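PDB 2R6H: NADH:ubiquinone oxidoreductase, Na translocating, F subunit from Porphyromonas gingivalis, which binds flavin-adenine dinucleotide and belongs to the ferredoxin reductase-like flavoproteins, which join an FAD-binding beta-barrel domain to a nucleotide-binding domain of parallel strands. Local coordinates for residues K48-N53 with S129-S134; E9-V14 with G138-M143; C79-E84 with P125-S130. One frame throughout, in Å; residues are numbered along the deposited sequence.

Contact 1. Residues K48-N53 with S129-S134. With FAD (flavin-adenine dinucleotide), chain H.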
loop_
_atom_site.group_PDB
_atom_site.type_symbol
_atom_site.label_atom_id
_atom_site.label_comp_id
_atom_site.label_asym_id
_atom_site.label_seq_id
_atom_site.Cartn_x
_atom_site.Cartn_y
_atom_site.Cartn_z
ATOM N N LYS A 48 0.219 6.302 17.448
ATOM C CA LYS A 48 -0.525 7.231 18.275
ATOM C C LYS A 48 -0.536 8.563 17.561
ATOM O O LYS A 48 0.511 9.124 17.253
ATOM C CB LYS A 48 0.074 7.371 19.681
ATOM C CG LYS A 48 -0.539 6.411 20.703
ATOM C CD LYS A 48 -0.281 6.829 22.154
ATOM C CE LYS A 48 -0.728 5.730 23.131
ATOM N NZ LYS A 48 -0.466 6.086 24.562
ATOM N N ILE A 49 -1.731 9.038 17.256
ATOM C CA ILE A 49 -1.922 10.368 16.728
ATOM C C ILE A 49 -2.430 11.256 17.873
ATOM O O ILE A 49 -3.483 10.976 18.464
ATOM C CB ILE A 49 -2.955 10.358 15.601
ATOM C CG1 ILE A 49 -2.307 9.939 14.287
ATOM C CG2 ILE A 49 -3.508 11.721 15.415
ATOM C CD1 ILE A 49 -2.163 8.473 14.145
ATOM N N PRO A 50 -1.694 12.339 18.184
ATOM C CA PRO A 50 -2.019 13.203 19.321
ATOM C C PRO A 50 -2.997 14.304 18.928
ATOM O O PRO A 50 -3.399 14.378 17.761
ATOM C CB PRO A 50 -0.670 13.830 19.618
ATOM C CG PRO A 50 -0.176 14.132 18.228
ATOM C CD PRO A 50 -0.632 12.947 17.363
ATOM N N LYS A 51 -3.376 15.144 19.889
ATOM C CA LYS A 51 -4.122 16.349 19.562
ATOM C C LYS A 51 -3.192 17.215 18.718
ATOM O O LYS A 51 -1.989 17.245 18.957
ATOM C CB LYS A 51 -4.553 17.087 20.832
ATOM C CG LYS A 51 -5.550 16.315 21.693
ATOM C CD LYS A 51 -6.093 17.133 22.891
ATOM C CE LYS A 51 -7.056 18.238 22.442
ATOM N NZ LYS A 51 -7.844 18.855 23.552
ATOM N N TYR A 52 -3.737 17.900 17.721
ATOM C CA TYR A 52 -2.895 18.676 16.832
ATOM C C TYR A 52 -3.668 19.512 15.817
ATOM O O TYR A 52 -4.887 19.424 15.691
ATOM C CB TYR A 52 -1.946 17.749 16.080
ATOM C CG TYR A 52 -2.609 17.103 14.893
ATOM C CD1 TYR A 52 -3.172 15.844 14.994
ATOM C CD2 TYR A 52 -2.704 17.768 13.678
ATOM C CE1 TYR A 52 -3.795 15.258 13.915
ATOM C CE2 TYR A 52 -3.325 17.192 12.596
ATOM C CZ TYR A 52 -3.870 15.933 12.718
ATOM O OH TYR A 52 -4.500 15.343 11.640
ATOM N N ASN A 53 -2.915 20.297 15.067
ATOM C CA ASN A 53 -3.459 21.241 14.124
ATOM C C ASN A 53 -2.503 21.296 12.951
ATOM O O ASN A 53 -1.316 21.475 13.169
ATOM C CB ASN A 53 -3.461 22.601 14.803
ATOM C CG ASN A 53 -4.440 23.564 14.186
ATOM O OD1 ASN A 53 -4.583 23.630 12.965
ATOM N ND2 ASN A 53 -5.122 24.327 15.031
ATOM N N SER A 129 -3.732 10.164 8.711
ATOM C CA SER A 129 -2.890 10.361 7.548
ATOM C C SER A 129 -2.368 11.809 7.493
ATOM O O SER A 129 -1.202 12.031 7.173
ATOM C CB SER A 129 -3.632 9.982 6.273
ATOM O OG SER A 129 -4.708 10.869 6.054
ATOM N N SER A 130 -3.217 12.780 7.837
ATOM C CA SER A 130 -2.838 14.191 7.768
ATOM C C SER A 130 -1.714 14.521 8.730
ATOM O O SER A 130 -0.898 15.386 8.432
ATOM C CB SER A 130 -4.025 15.125 8.030
ATOM O OG SER A 130 -5.043 14.965 7.063
ATOM N N TYR A 131 -1.664 13.850 9.880
ATOM C CA TYR A 131 -0.612 14.117 10.863
ATOM C C TYR A 131 0.673 13.490 10.378
ATOM O O TYR A 131 1.715 14.140 10.367
ATOM C CB TYR A 131 -0.967 13.596 12.266
ATOM C CG TYR A 131 0.159 13.723 13.286
ATOM C CD1 TYR A 131 0.527 14.963 13.809
ATOM C CD2 TYR A 131 0.848 12.605 13.735
ATOM C CE1 TYR A 131 1.551 15.081 14.746
ATOM C CE2 TYR A 131 1.880 12.712 14.671
ATOM C CZ TYR A 131 2.223 13.946 15.175
ATOM O OH TYR A 131 3.246 14.038 16.093
ATOM N N ILE A 132 0.602 12.230 9.966
ATOM C CA ILE A 132 1.792 11.551 9.473
ATOM C C ILE A 132 2.437 12.347 8.349
ATOM O O ILE A 132 3.649 12.549 8.341
ATOM C CB ILE A 132 1.483 10.130 8.997
ATOM C CG1 ILE A 132 1.132 9.256 10.206
ATOM C CG2 ILE A 132 2.674 9.568 8.260
ATOM C CD1 ILE A 132 0.327 8.023 9.874
ATOM N N PHE A 133 1.625 12.820 7.415
ATOM C CA PHE A 133 2.149 13.605 6.311
ATOM C C PHE A 133 2.892 14.861 6.739
ATOM O O PHE A 133 3.675 15.418 5.972
ATOM C CB PHE A 133 1.043 13.972 5.334
ATOM C CG PHE A 133 1.007 13.097 4.129
ATOM C CD1 PHE A 133 0.725 11.747 4.244
ATOM C CD2 PHE A 133 1.274 13.616 2.883
ATOM C CE1 PHE A 133 0.703 10.936 3.143
ATOM C CE2 PHE A 133 1.254 12.802 1.770
ATOM C CZ PHE A 133 0.967 11.464 1.903
ATOM N N SER A 134 2.658 15.324 7.955
ATOM C CA SER A 134 3.333 16.528 8.393
ATOM C C SER A 134 4.680 16.185 9.012
ATOM O O SER A 134 5.465 17.077 9.312
ATOM C CB SER A 134 2.484 17.260 9.406
ATOM O OG SER A 134 2.511 16.534 10.612
HETATM P PA FAD H . -9.976 9.391 8.928
HETATM O O1A FAD H . -10.210 8.016 9.541
HETATM O O2A FAD H . -10.140 10.556 9.910
HETATM O O5B FAD H . -10.951 9.620 7.648
HETATM C C5B FAD H . -10.820 8.812 6.488
HETATM C C4B FAD H . -11.484 9.487 5.294
HETATM O O4B FAD H . -12.859 9.690 5.560
HETATM C C3B FAD H . -10.876 10.849 4.996
HETATM O O3B FAD H . -10.585 10.918 3.622
HETATM C C2B FAD H . -11.953 11.858 5.332
HETATM O O2B FAD H . -11.951 12.908 4.391
HETATM C C1B FAD H . -13.226 11.023 5.232
HETATM N N9A FAD H . -14.354 11.518 6.072
HETATM C C8A FAD H . -14.343 11.861 7.407
HETATM N N7A FAD H . -15.594 12.252 7.767
HETATM C C5A FAD H . -16.410 12.163 6.681
HETATM C C6A FAD H . -17.771 12.434 6.476
HETATM N N6A FAD H . -18.514 12.959 7.451
HETATM N N1A FAD H . -18.335 12.238 5.222
HETATM C C2A FAD H . -17.557 11.776 4.170
HETATM N N3A FAD H . -16.211 11.509 4.374
HETATM C C4A FAD H . -15.644 11.700 5.607
HETATM N N1 FAD H . -3.662 2.784 5.321
HETATM C C2 FAD H . -2.483 3.072 4.682
HETATM O O2 FAD H . -2.394 4.138 4.088
HETATM N N3 FAD H . -1.433 2.166 4.718
HETATM C C4 FAD H . -1.548 0.959 5.402
HETATM O O4 FAD H . -0.639 0.113 5.469
HETATM C C4X FAD H . -2.742 0.683 6.044
HETATM N N5 FAD H . -2.865 -0.509 6.723
HETATM C C5X FAD H . -4.061 -0.789 7.354
HETATM C C6 FAD H . -4.183 -2.000 8.027
HETATM C C7 FAD H . -5.364 -2.323 8.684
HETATM C C7M FAD H . -5.450 -3.641 9.405
HETATM C C8 FAD H . -6.428 -1.418 8.655
HETATM C C8M FAD H . -7.712 -1.742 9.347
HETATM C C9 FAD H . -6.300 -0.212 7.977
HETATM C C9A FAD H . -5.121 0.115 7.323
HETATM N N10 FAD H . -4.987 1.314 6.640
HETATM C C10 FAD H . -3.801 1.593 6.001
HETATM C "C1'" FAD H . -6.000 2.416 6.732
HETATM C "C2'" FAD H . -5.573 3.364 7.840
HETATM O "O2'" FAD H . -5.560 2.662 9.059
HETATM C "C3'" FAD H . -6.505 4.563 7.973
HETATM O "O3'" FAD H . -7.855 4.174 7.877
HETATM C "C4'" FAD H . -6.154 5.598 6.921
HETATM O "O4'" FAD H . -4.899 6.115 7.276
HETATM C "C5'" FAD H . -7.153 6.741 6.913
HETATM O "O5'" FAD H . -7.415 7.107 8.248
HETATM P P FAD H . -7.261 8.642 8.702
HETATM O O1P FAD H . -7.224 8.742 10.208
HETATM O O2P FAD H . -6.048 9.253 8.050
HETATM O O3P FAD H . -8.569 9.354 8.133
#

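Contact 2. Residues E9-V14 with G138-M143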
loop_
_atom_site.group_PDB
_atom_site.type_symbol
_atom_site.label_atom_id
_atom_site.label_comp_id
_atom_site.label_asym_id
_atom_site.label_seq_id
_atom_site.Cartn_x
_atom_site.Cartn_y
_atom_site.Cartn_z
ATOM N N GLU A 9 4.869 -1.227 22.910
ATOM C CA GLU A 9 4.938 0.125 22.354
ATOM C C GLU A 9 6.299 0.820 22.492
ATOM O O GLU A 9 6.812 0.982 23.599
ATOM C CB GLU A 9 3.857 0.995 22.990
ATOM C CG GLU A 9 4.139 2.484 22.917
ATOM C CD GLU A 9 2.921 3.321 23.281
ATOM O OE1 GLU A 9 2.843 3.779 24.449
ATOM O OE2 GLU A 9 2.047 3.515 22.400
ATOM N N TRP A 10 6.866 1.242 21.360
ATOM C CA TRP A 10 8.121 2.002 21.331
ATOM C C TRP A 10 7.887 3.439 20.944
ATOM O O TRP A 10 6.868 3.765 20.352
ATOM C CB TRP A 10 9.090 1.431 20.297
ATOM C CG TRP A 10 9.424 0.005 20.499
ATOM C CD1 TRP A 10 10.460 -0.502 21.229
ATOM C CD2 TRP A 10 8.733 -1.121 19.962
ATOM N NE1 TRP A 10 10.452 -1.871 21.178
ATOM C CE2 TRP A 10 9.391 -2.274 20.404
ATOM C CE3 TRP A 10 7.605 -1.253 19.139
ATOM C CZ2 TRP A 10 8.976 -3.554 20.066
ATOM C CZ3 TRP A 10 7.188 -2.525 18.803
ATOM C CH2 TRP A 10 7.873 -3.659 19.264
ATOM N N GLU A 11 8.842 4.300 21.264
ATOM C CA GLU A 11 8.861 5.605 20.637
ATOM C C GLU A 11 9.954 5.588 19.580
ATOM O O GLU A 11 11.090 5.206 19.843
ATOM C CB GLU A 11 9.023 6.742 21.650
ATOM C CG GLU A 11 10.349 7.482 21.617
ATOM C CD GLU A 11 11.185 7.243 22.871
ATOM O OE1 GLU A 11 11.579 8.251 23.505
ATOM O OE2 GLU A 11 11.440 6.061 23.226
ATOM N N CYS A 12 9.590 5.969 18.365
ATOM C CA CYS A 12 10.491 5.822 17.240
ATOM C C CYS A 12 10.878 7.163 16.649
ATOM O O CYS A 12 10.109 8.122 16.692
ATOM C CB CYS A 12 9.833 4.964 16.166
ATOM S SG CYS A 12 9.144 3.422 16.782
ATOM N N GLU A 13 12.085 7.213 16.100
ATOM C CA GLU A 13 12.528 8.362 15.338
ATOM C C GLU A 13 12.210 8.195 13.849
ATOM O O GLU A 13 12.452 7.140 13.252
ATOM C CB GLU A 13 14.025 8.589 15.527
ATOM C CG GLU A 13 14.502 9.925 14.981
ATOM C CD GLU A 13 15.893 9.853 14.388
ATOM O OE1 GLU A 13 16.125 10.470 13.321
ATOM O OE2 GLU A 13 16.752 9.168 14.987
ATOM N N VAL A 14 11.664 9.249 13.252
ATOM C CA VAL A 14 11.386 9.261 11.821
ATOM C C VAL A 14 12.663 9.459 11.012
ATOM O O VAL A 14 13.317 10.497 11.113
ATOM C CB VAL A 14 10.378 10.364 11.450
ATOM C CG1 VAL A 14 9.999 10.265 9.981
ATOM C CG2 VAL A 14 9.143 10.273 12.335
ATOM N N GLY A 138 13.638 13.303 12.143
ATOM C CA GLY A 138 14.025 13.800 13.447
ATOM C C GLY A 138 12.879 13.753 14.432
ATOM O O GLY A 138 13.083 13.841 15.643
ATOM N N ASP A 139 11.665 13.604 13.921
ATOM C CA ASP A 139 10.489 13.604 14.782
ATOM C C ASP A 139 10.257 12.271 15.490
ATOM O O ASP A 139 10.834 11.251 15.125
ATOM C CB ASP A 139 9.255 14.028 13.990
ATOM C CG ASP A 139 9.293 15.505 13.611
ATOM O OD1 ASP A 139 10.106 16.236 14.234
ATOM O OD2 ASP A 139 8.525 15.933 12.706
ATOM N N LYS A 140 9.407 12.293 16.510
ATOM C CA LYS A 140 9.124 11.105 17.306
ATOM C C LYS A 140 7.676 10.654 17.161
ATOM O O LYS A 140 6.748 11.474 17.140
ATOM C CB LYS A 140 9.428 11.361 18.792
ATOM C CG LYS A 140 10.875 11.749 19.113
ATOM C CD LYS A 140 11.882 10.815 18.452
ATOM C CE LYS A 140 13.236 10.846 19.151
ATOM N NZ LYS A 140 13.089 10.591 20.620
ATOM N N VAL A 141 7.482 9.345 17.073
ATOM C CA VAL A 141 6.136 8.783 17.051
ATOM C C VAL A 141 6.042 7.627 18.015
ATOM O O VAL A 141 7.021 6.898 18.205
ATOM C CB VAL A 141 5.783 8.243 15.668
ATOM C CG1 VAL A 141 4.984 9.259 14.904
ATOM C CG2 VAL A 141 7.055 7.848 14.924
HETATM N N MSE A 142 4.866 7.451 18.611
HETATM C CA MSE A 142 4.598 6.279 19.435
HETATM C C MSE A 142 4.005 5.200 18.564
HETATM O O MSE A 142 3.058 5.448 17.824
HETATM C CB MSE A 142 3.620 6.617 20.548
HETATM C CG MSE A 142 4.105 7.707 21.474
HETATM SE SE MSE A 142 5.670 7.186 22.532
HETATM C CE MSE A 142 6.518 8.960 22.685
HETATM N N MSE A 143 4.553 3.998 18.650
HETATM C CA MSE A 143 4.132 2.940 17.755
HETATM C C MSE A 143 4.065 1.600 18.451
HETATM O O MSE A 143 4.961 1.231 19.191
HETATM C CB MSE A 143 5.084 2.855 16.575
HETATM C CG MSE A 143 4.527 2.043 15.445
HETATM SE SE MSE A 143 5.692 1.988 13.889
HETATM C CE MSE A 143 7.112 0.864 14.630
#

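Contact 3. Residues C79-E84 with P125-S130. With FAD (flavin-adenine dinucleotide), chain H.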
loop_
_atom_site.group_PDB
_atom_site.type_symbol
_atom_site.label_atom_id
_atom_site.label_comp_id
_atom_site.label_asym_id
_atom_site.label_seq_id
_atom_site.Cartn_x
_atom_site.Cartn_y
_atom_site.Cartn_z
ATOM N N CYS A 79 -6.383 20.538 8.875
ATOM C CA CYS A 79 -6.945 19.462 9.699
ATOM C C CYS A 79 -6.678 19.628 11.199
ATOM O O CYS A 79 -5.531 19.717 11.627
ATOM C CB CYS A 79 -6.441 18.093 9.226
ATOM S SG CYS A 79 -7.210 16.678 10.072
ATOM N N LYS A 80 -7.753 19.655 11.983
ATOM C CA LYS A 80 -7.678 19.770 13.436
ATOM C C LYS A 80 -8.105 18.455 14.110
ATOM O O LYS A 80 -9.199 17.953 13.876
ATOM C CB LYS A 80 -8.588 20.908 13.895
ATOM C CG LYS A 80 -8.490 21.269 15.361
ATOM C CD LYS A 80 -7.777 22.601 15.564
ATOM C CE LYS A 80 -7.458 22.875 17.042
ATOM N NZ LYS A 80 -8.676 23.141 17.885
ATOM N N ASN A 81 -7.247 17.884 14.939
ATOM C CA ASN A 81 -7.653 16.718 15.719
ATOM C C ASN A 81 -7.775 17.090 17.181
ATOM O O ASN A 81 -6.824 17.583 17.767
ATOM C CB ASN A 81 -6.647 15.580 15.560
ATOM C CG ASN A 81 -6.987 14.377 16.417
ATOM O OD1 ASN A 81 -8.157 14.047 16.611
ATOM N ND2 ASN A 81 -5.961 13.717 16.938
ATOM N N GLU A 82 -8.935 16.858 17.778
ATOM C CA GLU A 82 -9.144 17.314 19.148
ATOM C C GLU A 82 -9.201 16.191 20.168
ATOM O O GLU A 82 -9.588 16.411 21.310
ATOM C CB GLU A 82 -10.398 18.179 19.253
ATOM C CG GLU A 82 -10.384 19.397 18.334
ATOM C CD GLU A 82 -11.672 20.214 18.415
ATOM O OE1 GLU A 82 -11.845 20.952 19.416
ATOM O OE2 GLU A 82 -12.495 20.128 17.470
ATOM N N GLU A 83 -8.803 14.992 19.768
ATOM C CA GLU A 83 -8.752 13.886 20.710
ATOM C C GLU A 83 -7.752 12.805 20.292
ATOM O O GLU A 83 -7.792 12.301 19.169
ATOM C CB GLU A 83 -10.152 13.301 20.909
ATOM C CG GLU A 83 -10.353 12.557 22.229
ATOM C CD GLU A 83 -11.490 11.538 22.161
ATOM O OE1 GLU A 83 -12.051 11.363 21.054
ATOM O OE2 GLU A 83 -11.812 10.919 23.208
ATOM N N GLU A 84 -6.852 12.460 21.207
ATOM C CA GLU A 84 -5.840 11.443 20.946
ATOM C C GLU A 84 -6.469 10.181 20.399
ATOM O O GLU A 84 -7.552 9.790 20.822
ATOM C CB GLU A 84 -5.032 11.141 22.206
ATOM C CG GLU A 84 -3.918 12.143 22.451
ATOM C CD GLU A 84 -3.522 12.255 23.923
ATOM O OE1 GLU A 84 -3.150 11.217 24.526
ATOM O OE2 GLU A 84 -3.579 13.386 24.470
ATOM N N PRO A 125 -10.429 16.238 6.477
ATOM C CA PRO A 125 -9.515 15.219 5.951
ATOM C C PRO A 125 -9.208 14.211 7.044
ATOM O O PRO A 125 -9.660 14.384 8.181
ATOM C CB PRO A 125 -8.256 16.017 5.597
ATOM C CG PRO A 125 -8.700 17.437 5.506
ATOM C CD PRO A 125 -9.822 17.577 6.487
ATOM N N GLY A 126 -8.447 13.178 6.700
ATOM C CA GLY A 126 -8.116 12.109 7.628
ATOM C C GLY A 126 -7.202 12.547 8.752
ATOM O O GLY A 126 -6.067 12.940 8.502
ATOM N N ILE A 127 -7.685 12.469 9.993
ATOM C CA ILE A 127 -6.937 13.026 11.115
ATOM C C ILE A 127 -5.604 12.315 11.324
ATOM O O ILE A 127 -4.670 12.890 11.865
ATOM C CB ILE A 127 -7.751 13.065 12.449
ATOM C CG1 ILE A 127 -7.760 11.704 13.114
ATOM C CG2 ILE A 127 -9.170 13.571 12.247
ATOM C CD1 ILE A 127 -6.693 11.569 14.148
ATOM N N SER A 128 -5.504 11.070 10.891
ATOM C CA SER A 128 -4.263 10.342 11.065
ATOM C C SER A 128 -3.306 10.554 9.900
ATOM O O SER A 128 -2.190 11.051 10.069
ATOM C CB SER A 128 -4.541 8.858 11.252
ATOM O OG SER A 128 -3.333 8.123 11.197
ATOM N N SER A 129 -3.732 10.164 8.711
ATOM C CA SER A 129 -2.890 10.361 7.548
ATOM C C SER A 129 -2.368 11.809 7.493
ATOM O O SER A 129 -1.202 12.031 7.173
ATOM C CB SER A 129 -3.632 9.982 6.273
ATOM O OG SER A 129 -4.708 10.869 6.054
ATOM N N SER A 130 -3.217 12.780 7.837
ATOM C CA SER A 130 -2.838 14.191 7.768
ATOM C C SER A 130 -1.714 14.521 8.730
ATOM O O SER A 130 -0.898 15.386 8.432
ATOM C CB SER A 130 -4.025 15.125 8.030
ATOM O OG SER A 130 -5.043 14.965 7.063
HETATM P PA FAD H . -9.976 9.391 8.928
HETATM O O1A FAD H . -10.210 8.016 9.541
HETATM O O2A FAD H . -10.140 10.556 9.910
HETATM O O5B FAD H . -10.951 9.620 7.648
HETATM C C5B FAD H . -10.820 8.812 6.488
HETATM C C4B FAD H . -11.484 9.487 5.294
HETATM O O4B FAD H . -12.859 9.690 5.560
HETATM C C3B FAD H . -10.876 10.849 4.996
HETATM O O3B FAD H . -10.585 10.918 3.622
HETATM C C2B FAD H . -11.953 11.858 5.332
HETATM O O2B FAD H . -11.951 12.908 4.391
HETATM C C1B FAD H . -13.226 11.023 5.232
HETATM N N9A FAD H . -14.354 11.518 6.072
HETATM C C8A FAD H . -14.343 11.861 7.407
HETATM N N7A FAD H . -15.594 12.252 7.767
HETATM C C5A FAD H . -16.410 12.163 6.681
HETATM C C6A FAD H . -17.771 12.434 6.476
HETATM N N6A FAD H . -18.514 12.959 7.451
HETATM N N1A FAD H . -18.335 12.238 5.222
HETATM C C2A FAD H . -17.557 11.776 4.170
HETATM N N3A FAD H . -16.211 11.509 4.374
HETATM C C4A FAD H . -15.644 11.700 5.607
HETATM N N1 FAD H . -3.662 2.784 5.321
HETATM C C2 FAD H . -2.483 3.072 4.682
HETATM O O2 FAD H . -2.394 4.138 4.088
HETATM N N3 FAD H . -1.433 2.166 4.718
HETATM C C4 FAD H . -1.548 0.959 5.402
HETATM O O4 FAD H . -0.639 0.113 5.469
HETATM C C4X FAD H . -2.742 0.683 6.044
HETATM N N5 FAD H . -2.865 -0.509 6.723
HETATM C C5X FAD H . -4.061 -0.789 7.354
HETATM C C6 FAD H . -4.183 -2.000 8.027
HETATM C C7 FAD H . -5.364 -2.323 8.684
HETATM C C7M FAD H . -5.450 -3.641 9.405
HETATM C C8 FAD H . -6.428 -1.418 8.655
HETATM C C8M FAD H . -7.712 -1.742 9.347
HETATM C C9 FAD H . -6.300 -0.212 7.977
HETATM C C9A FAD H . -5.121 0.115 7.323
HETATM N N10 FAD H . -4.987 1.314 6.640
HETATM C C10 FAD H . -3.801 1.593 6.001
HETATM C "C1'" FAD H . -6.000 2.416 6.732
HETATM C "C2'" FAD H . -5.573 3.364 7.840
HETATM O "O2'" FAD H . -5.560 2.662 9.059
HETATM C "C3'" FAD H . -6.505 4.563 7.973
HETATM O "O3'" FAD H . -7.855 4.174 7.877
HETATM C "C4'" FAD H . -6.154 5.598 6.921
HETATM O "O4'" FAD H . -4.899 6.115 7.276
HETATM C "C5'" FAD H . -7.153 6.741 6.913
HETATM O "O5'" FAD H . -7.415 7.107 8.248
HETATM P P FAD H . -7.261 8.642 8.702
HETATM O O1P FAD H . -7.224 8.742 10.208
HETATM O O2P FAD H . -6.048 9.253 8.050
HETATM O O3P FAD H . -8.569 9.354 8.133
#

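Contact 1. Residues K48-N53 with S129-S134
In the FAD-binding barrel domain, the helix 127-132 backs onto the bend between strands 44-49 and 52-55, and there Y131 packs against I49, P50 and Y52. P50 lies over one face of the Y131 ring in a CH-pi contact: P50 CD stands 3.7 Å from the ring centroid, over its centre and only 13° off the normal. From another direction, Y131 CB lies over one face of Y52, 4.0 Å from that ring's centroid and offset toward its rim. The two tyrosine rings themselves meet obliquely, their planes 42° apart. With CG anti to the backbone N (chi1 174°), the Y131 ring is carried out from the helix toward P50, and I49 CG1 passes alongside Y131 CD2 at 4.2 Å. The Y52 hydroxyl lies beside S130 CB, OH to CB 3.6 Å, and is hydrogen-bonded to the backbone carbonyl O of I127, in the first helical turn. Two residues before Y131, S129 holds a phosphate oxygen of FAD twice, through S129 N to O2P (2.6 Å) and S129 OG to O2P (2.9 Å). The two segments thus meet by apolar and CH-pi packing, while the Y52 hydroxyl ties the strand to the helix start.

Contact 2. Residues E9-V14 with G138-M143
C12 and V141 sit across from each other on two antiparallel strands, with C12 CB against V141 CG2, and the neighbouring side chains M143 and V14 pack on either end of the pair. C12 SG rests against the M143 methyl, SG to CE 3.9 Å. On its other flank V141 meets V14, the two CG2 methyls 4.1 Å apart, so that M143, C12, V141 and V14 form a continuous apolar row. M143 runs extended from the strand (chi1 -165°, chi2 177°) and turns only at its last bond; modelled as selenomethionine, it also packs with V29 and I47 of the flanking strands and with M37. W10 lies at the end of this row, its CE3 3.6 Å from M143 O, an oblique approach.

Strands 9-19 and 140-147 lie side by side in the six-stranded antiparallel sheet of the FAD-binding barrel. Their hydrogen-bonded pairs are W10 with M143 and C12 with V141, each bonded in both directions; C12 N to V141 O measures 2.7 Å and is nearly straight at 170°. Past the last bridge, V14 N still reaches D139 O, and G138 N returns to V14 O at 3.0 Å as the chain enters the strand.

The face carrying E11, K140 and M142 is more exposed. M142, likewise selenomethionine, bends along its chain and sets SE and CE against E11 CB, SE to CB 3.5 Å. Bent twice, the K140 chain lays its CD over the E13 backbone and swings its amine round to E11, where NZ stays 4.0 Å from OE1, beyond a salt bridge. E9 stretches past the end of the pairing, and its OE2 comes to M142 CB.

Contact 3. Residues C79-E84 with P125-S130
Van der Waals packing joins C79 and N81 of strand 78-81 to the start of the helix 127-132. C79 extends its sulfur into the hollow where the chain turns into the helix: SG lies 3.8 Å from I127 CA and 3.9 Å from P125 O, with I127 CG2 a little farther off. Its CB faces S130 CB at 4.0 Å. Two residues on, N81 crosses I127 obliquely, and the terminal CD1 methyl of I127 touches the amide carbon and nitrogen of N81, CD1 to ND2 being 3.6 Å. With I127 CG1 between the backbone N and the carbonyl carbon (chi1 80°), the second torsion then turns CD1 onto the N81 amide.

Hydrogen bonds hold each side in shape. The N81 amide has its main partner in P50 O, to which ND2 is bonded; two weak bonds with E83, from ND2 to the E83 carbonyl and from E83 N to OD1, may help to fix its rotation. Just before the helix, G126 O accepts both S130 N, 2.9 Å away, and S130 OG, 2.7 Å away, from opposite faces of its carbonyl plane, closing the first turn.

Phosphate binding uses the backbone on the far side of that turn. I127 N donates to FAD O2A over 3.1 Å at an angle of 157°, and S128 N points to O1P, whose position is less certain. With S129, three successive amides at the helix N-terminus thus face the diphosphate, where the helix dipole probably adds attraction: the phosphate-binding helix start characteristic of the FAD site in ferredoxin reductase-like flavoproteins.

How the contacts relate
Contacts 1 and 3 use the same helix: their centres lie 6 Å apart, they share S129 and S130, and both touch FAD. The short sheet of strands 52-55 and 78-81 packs against the start of the helix 127-132. Y52 OH of contact 1 is probably hydrogen-bonded to I127 O of contact 3 (2.5 Å), alongside the P50-N81 bond, while I49 of contact 1 also packs on S128. Contact 2 belongs to the main sheet and reaches contact 1 through the neighbouring strand, with K48 N probably hydrogen-bonded to M142 O at 3.0 Å. It stays clear of contact 3, nearest atoms about 9 Å apart, and its M143 side chain is about 11 Å from FAD. Along the chain, contact 2 closes a loop enclosing the other two.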